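Local atomic coordinates of phosphate-binding protein PstS (Borrelia burgdorferi, PDB entry 4N13), a protein that binds inorganic phosphate with micromolar affinity and is part of the PstSACB ABC transporter complex that imports it. Residues Glu172-Thr177 and Leu189-Asn194. Residues are numbered along the deposited sequence; the frame is centred on the assembly and turned at random. Where two conformers were deposited one is given.
Sequences EVIEKT and LGYAKN
Ile174 meets Tyr191 and Asn194 through a single methyl, a compact example of how two helices lying on one sheet can touch through the end of one branched apolar side chain. Earlier in 172-177, Val173 packs against Val167, Arg133 and Ile187, while Val173 O accepts from Thr177 N and, at 2.8 Å, from Thr177 OG1, the two donors coming from opposite faces of the carbonyl plane. Ile174 follows, its side chain setting out toward 189-194. With CG1 anti to the carbonyl carbon and the chain then extended (chi2 167°), Ile174 CD1 is carried out to the start of the other helix, 3.8 Å from Asn194 CB and 4.1 Å from Tyr191 CB. In the alpha/beta architecture of this class II periplasmic binding protein, helix 170-179 leads through strand 183-188 into helix 192-197, and Tyr191 occupies the N-cap position of the latter. Ile174 CD1 also lies 3.9 Å from Tyr191 O and stands obliquely to the tyrosine ring. Asn194 offers its CB, and in the conformer given its amide leads away from the isoleucine; the tyrosine side chain is about 8 Å from that of Ser139, a probable phosphate ligand. Thr177, one turn beyond Val173, rests on Ile92, which Ile174 also touches.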
# COMPACT_ATOMS: atom_id res chain seq x y z
N GLU A 172 17.42 2.05 3.59
CA GLU A 172 18.11 3.33 3.64
C GLU A 172 17.29 4.44 4.30
O GLU A 172 17.87 5.34 4.90
CB GLU A 172 18.61 3.78 2.27
CG GLU A 172 19.46 5.04 2.29
CD GLU A 172 20.57 5.05 3.33
OE1 GLU A 172 21.09 3.99 3.72
OE2 GLU A 172 20.92 6.18 3.74
N VAL A 173 15.96 4.41 4.21
CA VAL A 173 15.18 5.36 5.01
C VAL A 173 15.50 5.19 6.49
O VAL A 173 15.70 6.16 7.21
CB VAL A 173 13.65 5.25 4.78
CG1 VAL A 173 12.92 6.25 5.69
CG2 VAL A 173 13.27 5.50 3.35
N ILE A 174 15.54 3.95 6.96
CA ILE A 174 15.85 3.67 8.35
C ILE A 174 17.24 4.18 8.71
O ILE A 174 17.41 4.87 9.72
CB ILE A 174 15.70 2.16 8.63
CG1 ILE A 174 14.23 1.75 8.56
CG2 ILE A 174 16.27 1.80 9.97
CD1 ILE A 174 14.02 0.24 8.51
N GLU A 175 18.24 3.84 7.90
CA GLU A 175 19.59 4.28 8.21
C GLU A 175 19.72 5.79 8.21
O GLU A 175 20.30 6.39 9.11
CB GLU A 175 20.61 3.67 7.25
CG GLU A 175 22.04 3.95 7.69
CD GLU A 175 23.07 3.18 6.90
OE1 GLU A 175 23.27 1.99 7.21
OE2 GLU A 175 23.67 3.76 5.97
N LYS A 176 19.13 6.43 7.21
CA LYS A 176 19.21 7.87 7.09
C LYS A 176 18.50 8.56 8.28
O LYS A 176 18.99 9.54 8.82
CB LYS A 176 18.61 8.34 5.75
CG LYS A 176 18.78 9.83 5.48
CD LYS A 176 20.22 10.26 5.22
CE LYS A 176 20.77 9.73 3.92
NZ LYS A 176 22.18 10.17 3.72
N THR A 177 17.35 8.03 8.68
CA THR A 177 16.61 8.60 9.80
C THR A 177 17.46 8.49 11.07
O THR A 177 17.52 9.43 11.88
CB THR A 177 15.25 7.89 9.97
OG1 THR A 177 14.46 8.09 8.79
CG2 THR A 177 14.49 8.44 11.14
N LEU A 189 5.31 -1.31 6.03
CA LEU A 189 4.98 -1.89 7.32
C LEU A 189 5.91 -3.05 7.69
O LEU A 189 6.20 -3.27 8.88
CB LEU A 189 3.53 -2.38 7.29
CG LEU A 189 3.03 -3.11 8.53
CD1 LEU A 189 3.04 -2.19 9.76
CD2 LEU A 189 1.62 -3.65 8.23
N GLY A 190 6.34 -3.83 6.71
CA GLY A 190 7.20 -4.98 6.96
C GLY A 190 8.54 -4.62 7.57
O GLY A 190 9.25 -5.50 8.05
N TYR A 191 8.91 -3.34 7.51
CA TYR A 191 10.17 -2.86 8.05
C TYR A 191 10.02 -2.25 9.44
O TYR A 191 10.99 -1.72 9.97
CB TYR A 191 10.77 -1.83 7.10
CG TYR A 191 11.35 -2.47 5.88
CD1 TYR A 191 12.69 -2.88 5.88
CD2 TYR A 191 10.58 -2.69 4.74
CE1 TYR A 191 13.25 -3.48 4.78
CE2 TYR A 191 11.14 -3.31 3.61
CZ TYR A 191 12.47 -3.71 3.66
OH TYR A 191 13.05 -4.31 2.58
N ALA A 192 8.84 -2.37 10.05
CA ALA A 192 8.61 -1.82 11.38
C ALA A 192 9.59 -2.41 12.39
O ALA A 192 10.18 -1.67 13.19
CB ALA A 192 7.15 -2.07 11.81
N LYS A 193 9.74 -3.73 12.40
CA LYS A 193 10.64 -4.35 13.36
C LYS A 193 12.06 -3.79 13.24
O LYS A 193 12.74 -3.50 14.24
CB LYS A 193 10.64 -5.88 13.20
CG LYS A 193 11.59 -6.61 14.14
CD LYS A 193 11.49 -8.12 13.94
CE LYS A 193 12.42 -8.90 14.85
NZ LYS A 193 12.17 -10.37 14.73
N ASN A 194 12.52 -3.67 12.00
CA ASN A 194 13.85 -3.14 11.70
C ASN A 194 14.02 -1.71 12.21
O ASN A 194 15.09 -1.33 12.67
CB ASN A 194 14.10 -3.15 10.19
CG ASN A 194 13.79 -4.48 9.56
OD1 ASN A 194 12.64 -4.87 9.42
ND2 ASN A 194 14.83 -5.18 9.16